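Local coordinates for protein VIN1 (Oscarella pearsei, PDB 6BFI) that binds actin filaments and may play a role in cell-cell adhesion, as a member of the vinculin/alpha-catenin family, at residues A[742-756]-A[813-827]. Numbering follows the deposited sequence.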
loop_
_atom_site.group_PDB
_atom_site.type_symbol
_atom_site.label_atom_id
_atom_site.label_comp_id
_atom_site.label_asym_id
_atom_site.label_seq_id
_atom_site.Cartn_x
_atom_site.Cartn_y
_atom_site.Cartn_z
ATOM N N GLN A 742 -3.054 -6.030 -19.860
ATOM C CA GLN A 742 -2.376 -7.048 -20.658
ATOM C C GLN A 742 -0.923 -7.213 -20.233
ATOM O O GLN A 742 -0.373 -8.317 -20.314
ATOM C CB GLN A 742 -2.449 -6.698 -22.144
ATOM C CG GLN A 742 -3.856 -6.653 -22.713
ATOM C CD GLN A 742 -3.872 -6.271 -24.180
ATOM O OE1 GLN A 742 -2.837 -6.282 -24.847
ATOM N NE2 GLN A 742 -5.049 -5.926 -24.690
ATOM N N ILE A 743 -0.285 -6.130 -19.785
ATOM C CA ILE A 743 1.085 -6.228 -19.293
ATOM C C ILE A 743 1.120 -6.950 -17.951
ATOM O O ILE A 743 1.982 -7.805 -17.712
ATOM C CB ILE A 743 1.715 -4.827 -19.206
ATOM C CG1 ILE A 743 1.971 -4.284 -20.611
ATOM C CG2 ILE A 743 2.999 -4.858 -18.388
ATOM C CD1 ILE A 743 1.851 -2.787 -20.715
ATOM N N ALA A 744 0.183 -6.625 -17.057
ATOM C CA ALA A 744 0.148 -7.282 -15.755
ATOM C C ALA A 744 -0.164 -8.766 -15.880
ATOM O O ALA A 744 0.325 -9.571 -15.080
ATOM C CB ALA A 744 -0.878 -6.599 -14.850
ATOM N N ASN A 745 -0.964 -9.151 -16.877
ATOM C CA ASN A 745 -1.357 -10.551 -17.004
ATOM C C ASN A 745 -0.174 -11.431 -17.388
ATOM O O ASN A 745 -0.017 -12.536 -16.855
ATOM C CB ASN A 745 -2.483 -10.685 -18.028
ATOM C CG ASN A 745 -3.140 -12.052 -17.995
ATOM O OD1 ASN A 745 -2.721 -12.972 -18.696
ATOM N ND2 ASN A 745 -4.178 -12.188 -17.178
ATOM N N ALA A 746 0.670 -10.962 -18.304
ATOM C CA ALA A 746 1.814 -11.732 -18.774
ATOM C C ALA A 746 3.038 -11.591 -17.875
ATOM O O ALA A 746 4.121 -12.060 -18.246
ATOM C CB ALA A 746 2.172 -11.323 -20.205
ATOM N N CYS A 747 2.892 -10.961 -16.714
ATOM C CA CYS A 747 3.992 -10.793 -15.776
ATOM C C CYS A 747 4.051 -11.977 -14.821
ATOM O O CYS A 747 3.025 -12.422 -14.299
ATOM C CB CYS A 747 3.831 -9.493 -14.989
ATOM S SG CYS A 747 5.128 -9.182 -13.769
ATOM N N MET A 748 5.261 -12.491 -14.605
ATOM C CA MET A 748 5.480 -13.645 -13.743
ATOM C C MET A 748 6.029 -13.259 -12.376
ATOM O O MET A 748 6.487 -14.132 -11.633
ATOM C CB MET A 748 6.417 -14.640 -14.427
ATOM C CG MET A 748 6.256 -14.698 -15.936
ATOM S SD MET A 748 7.088 -16.117 -16.674
ATOM C CE MET A 748 5.952 -17.431 -16.238
ATOM N N ASP A 749 5.996 -11.976 -12.032
ATOM C CA ASP A 749 6.465 -11.476 -10.742
ATOM C C ASP A 749 5.247 -10.921 -10.010
ATOM O O ASP A 749 4.795 -9.810 -10.299
ATOM C CB ASP A 749 7.547 -10.417 -10.932
ATOM C CG ASP A 749 8.319 -10.132 -9.659
ATOM O OD1 ASP A 749 7.807 -10.447 -8.563
ATOM O OD2 ASP A 749 9.440 -9.591 -9.755
ATOM N N LYS A 750 4.724 -11.697 -9.056
ATOM C CA LYS A 750 3.473 -11.324 -8.402
ATOM C C LYS A 750 3.613 -10.032 -7.608
ATOM O O LYS A 750 2.620 -9.333 -7.378
ATOM C CB LYS A 750 2.988 -12.459 -7.499
ATOM C CG LYS A 750 2.550 -13.703 -8.250
ATOM C CD LYS A 750 2.070 -14.790 -7.297
ATOM C CE LYS A 750 1.657 -16.048 -8.046
ATOM N NZ LYS A 750 1.263 -17.154 -7.129
ATOM N N ARG A 751 4.830 -9.700 -7.173
ATOM C CA ARG A 751 5.050 -8.433 -6.483
ATOM C C ARG A 751 4.794 -7.252 -7.414
ATOM O O ARG A 751 3.989 -6.364 -7.105
ATOM C CB ARG A 751 6.470 -8.392 -5.914
ATOM C CG ARG A 751 6.557 -8.788 -4.446
ATOM C CD ARG A 751 7.721 -9.729 -4.172
ATOM N NE ARG A 751 9.013 -9.155 -4.542
ATOM C CZ ARG A 751 10.163 -9.821 -4.504
ATOM N NH1 ARG A 751 10.182 -11.088 -4.114
ATOM N NH2 ARG A 751 11.295 -9.224 -4.857
ATOM N N ALA A 752 5.460 -7.235 -8.571
ATOM C CA ALA A 752 5.249 -6.160 -9.535
ATOM C C ALA A 752 3.861 -6.242 -10.159
ATOM O O ALA A 752 3.239 -5.211 -10.443
ATOM C CB ALA A 752 6.330 -6.208 -10.613
ATOM N N LYS A 753 3.369 -7.463 -10.387
ATOM C CA LYS A 753 2.005 -7.661 -10.873
ATOM C C LYS A 753 0.998 -6.963 -9.965
ATOM O O LYS A 753 0.187 -6.144 -10.418
ATOM C CB LYS A 753 1.717 -9.161 -10.954
ATOM C CG LYS A 753 0.572 -9.577 -11.857
ATOM C CD LYS A 753 0.289 -11.065 -11.678
ATOM C CE LYS A 753 -0.554 -11.633 -12.807
ATOM N NZ LYS A 753 0.227 -11.790 -14.066
ATOM N N THR A 754 1.050 -7.276 -8.668
ATOM C CA THR A 754 0.194 -6.611 -7.692
ATOM C C THR A 754 0.429 -5.107 -7.685
ATOM O O THR A 754 -0.523 -4.323 -7.600
ATOM C CB THR A 754 0.437 -7.201 -6.301
ATOM O OG1 THR A 754 -0.063 -8.544 -6.253
ATOM C CG2 THR A 754 -0.252 -6.370 -5.230
ATOM N N ASN A 755 1.694 -4.685 -7.784
ATOM C CA ASN A 755 2.001 -3.257 -7.788
ATOM C C ASN A 755 1.272 -2.534 -8.914
ATOM O O ASN A 755 0.768 -1.420 -8.723
ATOM C CB ASN A 755 3.510 -3.049 -7.904
ATOM C CG ASN A 755 3.903 -1.585 -7.850
ATOM O OD1 ASN A 755 3.248 -0.780 -7.190
ATOM N ND2 ASN A 755 4.977 -1.233 -8.548
ATOM N N LEU A 756 1.193 -3.155 -10.093
ATOM C CA LEU A 756 0.521 -2.518 -11.221
ATOM C C LEU A 756 -0.997 -2.605 -11.099
ATOM O O LEU A 756 -1.707 -1.651 -11.447
ATOM C CB LEU A 756 0.990 -3.150 -12.533
ATOM C CG LEU A 756 0.375 -2.611 -13.825
ATOM C CD1 LEU A 756 0.651 -1.120 -13.983
ATOM C CD2 LEU A 756 0.896 -3.386 -15.027
ATOM N N ALA A 813 5.308 1.449 -12.871
ATOM C CA ALA A 813 4.945 0.085 -12.499
ATOM C C ALA A 813 4.876 -0.833 -13.712
ATOM O O ALA A 813 5.129 -2.037 -13.592
ATOM C CB ALA A 813 3.611 0.078 -11.752
ATOM N N SER A 814 4.531 -0.290 -14.882
ATOM C CA SER A 814 4.516 -1.099 -16.096
ATOM C C SER A 814 5.932 -1.426 -16.548
ATOM O O SER A 814 6.220 -2.563 -16.948
ATOM C CB SER A 814 3.752 -0.372 -17.201
ATOM O OG SER A 814 2.429 -0.069 -16.796
ATOM N N GLU A 815 6.831 -0.437 -16.493
ATOM C CA GLU A 815 8.235 -0.709 -16.780
ATOM C C GLU A 815 8.788 -1.766 -15.832
ATOM O O GLU A 815 9.592 -2.615 -16.236
ATOM C CB GLU A 815 9.049 0.583 -16.690
ATOM C CG GLU A 815 10.480 0.470 -17.205
ATOM C CD GLU A 815 11.458 -0.001 -16.144
ATOM O OE1 GLU A 815 11.086 -0.011 -14.951
ATOM O OE2 GLU A 815 12.600 -0.360 -16.505
ATOM N N ALA A 816 8.358 -1.737 -14.567
ATOM C CA ALA A 816 8.800 -2.754 -13.618
ATOM C C ALA A 816 8.188 -4.112 -13.934
ATOM O O ALA A 816 8.831 -5.150 -13.738
ATOM C CB ALA A 816 8.454 -2.328 -12.191
ATOM N N ALA A 817 6.948 -4.129 -14.427
ATOM C CA ALA A 817 6.299 -5.392 -14.756
ATOM C C ALA A 817 6.867 -6.021 -16.020
ATOM O O ALA A 817 6.755 -7.241 -16.193
ATOM C CB ALA A 817 4.793 -5.186 -14.907
ATOM N N CYS A 818 7.472 -5.227 -16.904
ATOM C CA CYS A 818 8.051 -5.746 -18.138
ATOM C C CYS A 818 9.435 -6.362 -17.939
ATOM O O CYS A 818 10.148 -6.571 -18.929
ATOM C CB CYS A 818 8.123 -4.639 -19.194
ATOM S SG CYS A 818 6.516 -4.100 -19.834
ATOM N N ILE A 819 9.830 -6.661 -16.706
ATOM C CA ILE A 819 11.152 -7.226 -16.449
ATOM C C ILE A 819 11.141 -8.747 -16.545
ATOM O O ILE A 819 12.062 -9.345 -17.107
ATOM C CB ILE A 819 11.668 -6.749 -15.077
ATOM C CG1 ILE A 819 11.799 -5.225 -15.062
ATOM C CG2 ILE A 819 13.004 -7.399 -14.751
ATOM C CD1 ILE A 819 12.068 -4.648 -13.689
ATOM N N ARG A 820 10.111 -9.397 -16.006
ATOM C CA ARG A 820 9.980 -10.854 -16.035
ATOM C C ARG A 820 8.686 -11.205 -16.762
ATOM O O ARG A 820 7.683 -11.567 -16.141
ATOM C CB ARG A 820 10.010 -11.443 -14.619
ATOM C CG ARG A 820 11.375 -11.399 -13.952
ATOM C CD ARG A 820 11.367 -12.176 -12.646
ATOM N NE ARG A 820 12.682 -12.196 -12.011
ATOM C CZ ARG A 820 13.624 -13.096 -12.273
ATOM N NH1 ARG A 820 13.402 -14.053 -13.163
ATOM N NH2 ARG A 820 14.791 -13.037 -11.646
ATOM N N LEU A 821 8.716 -11.101 -18.086
ATOM C CA LEU A 821 7.583 -11.454 -18.926
ATOM C C LEU A 821 7.735 -12.875 -19.450
ATOM O O LEU A 821 8.847 -13.399 -19.568
ATOM C CB LEU A 821 7.447 -10.485 -20.101
ATOM C CG LEU A 821 7.036 -9.048 -19.782
ATOM C CD1 LEU A 821 6.979 -8.219 -21.057
ATOM C CD2 LEU A 821 5.698 -9.024 -19.061
ATOM N N ARG A 822 6.603 -13.493 -19.763
ATOM C CA ARG A 822 6.625 -14.802 -20.391
ATOM C C ARG A 822 7.261 -14.700 -21.776
ATOM O O ARG A 822 7.032 -13.723 -22.495
ATOM C CB ARG A 822 5.208 -15.363 -20.498
ATOM C CG ARG A 822 4.533 -15.565 -19.151
ATOM C CD ARG A 822 3.060 -15.196 -19.196
ATOM N NE ARG A 822 2.293 -16.070 -20.079
ATOM C CZ ARG A 822 0.986 -15.950 -20.293
ATOM N NH1 ARG A 822 0.298 -14.990 -19.689
ATOM N NH2 ARG A 822 0.366 -16.788 -21.113
ATOM N N PRO A 823 8.068 -15.686 -22.176
ATOM C CA PRO A 823 8.799 -15.571 -23.448
ATOM C C PRO A 823 7.916 -15.637 -24.684
ATOM O O PRO A 823 8.398 -15.315 -25.779
ATOM C CB PRO A 823 9.768 -16.758 -23.400
ATOM C CG PRO A 823 9.075 -17.760 -22.535
ATOM C CD PRO A 823 8.343 -16.962 -21.491
ATOM N N ASP A 824 6.649 -16.029 -24.551
ATOM C CA ASP A 824 5.768 -16.222 -25.696
ATOM C C ASP A 824 4.742 -15.117 -25.888
ATOM O O ASP A 824 4.307 -14.894 -27.019
ATOM C CB ASP A 824 5.029 -17.560 -25.576
ATOM C CG ASP A 824 4.120 -17.616 -24.360
ATOM O OD1 ASP A 824 4.441 -16.960 -23.345
ATOM O OD2 ASP A 824 3.084 -18.311 -24.420
ATOM N N SER A 825 4.344 -14.429 -24.819
ATOM C CA SER A 825 3.295 -13.428 -24.927
ATOM C C SER A 825 3.732 -12.294 -25.853
ATOM O O SER A 825 4.921 -11.969 -25.928
ATOM C CB SER A 825 2.941 -12.875 -23.546
ATOM O OG SER A 825 2.270 -13.846 -22.762
ATOM N N PRO A 826 2.791 -11.682 -26.579
ATOM C CA PRO A 826 3.169 -10.562 -27.457
ATOM C C PRO A 826 3.749 -9.384 -26.696
ATOM O O PRO A 826 4.497 -8.583 -27.278
ATOM C CB PRO A 826 1.849 -10.197 -28.151
ATOM C CG PRO A 826 0.782 -10.718 -27.242
ATOM C CD PRO A 826 1.347 -11.963 -26.625
ATOM N N ILE A 827 3.433 -9.270 -25.405
ATOM C CA ILE A 827 3.832 -8.149 -24.558
ATOM C C ILE A 827 5.351 -8.157 -24.473
ATOM O O ILE A 827 5.992 -7.128 -24.229
ATOM C CB ILE A 827 3.191 -8.238 -23.155
ATOM C CG1 ILE A 827 1.666 -8.239 -23.242
ATOM C CG2 ILE A 827 3.632 -7.070 -22.291
ATOM C CD1 ILE A 827 1.041 -9.614 -23.244
HETATM O O HOH W 1 5.122 -3.273 -11.236
#
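The side chains of Ile743 and Ile827 cross obliquely, CG1 of Ile743 lying 3.7 Å from CG2 of Ile827. In Ile743, chi1 of -71° sets CG1 beside the backbone N and CG2 anti to it; CG1 thus meets Ile827 while CG2 packs against Ala817 CB and Cys818 SG. CD1 of Ile827 lies 3.7 Å from Ala746 CB and also against the carbonyl oxygen of Gln742. With an alanine here in place of Ile827, the loss of CG2 and CD1 is likely to open a gap beside Ala746 CB and CG1 of Ile743. Just beyond the end of helix 718-745, two backbone hydrogen bonds join the segments: Met748 N donates to Arg820 O in a nearly straight bond of 3.0 Å, and Arg822 N to Ala746 O at 3.2 Å. They flank one antiparallel, non-hydrogen-bonded pair, Cys747 and Leu821, an isolated beta bridge that ties the link between two helices of this all-helical vinculin fold to the chain leaving helix 786-817. Beside the bridge, Met748 bends at chi3 (76°) and crosses Arg822 at about a right angle, with CG, SD and CE all close to Arg822 CG, SD at 3.6 Å. The guanidinium of Arg822, though poorly ordered, has Ser825 OG over the centre of one face and Asn745 OD1 at its edge, in plane, the amide and guanidinium planes 51° apart. Segments 750-756 and 813-817 run roughly antiparallel, their axes 8.9 Å apart. Small residues line this interface: Ala752 CB faces the Ala816–Ala817 backbone, and Leu756 CD1 rests against Ala813 CB and Ser814 OG, a hydroxyl hydrogen-bonded to Val810 O of its own helix. A water donates to both Ala752 O and Ala813 O, bridging the two helix backbones.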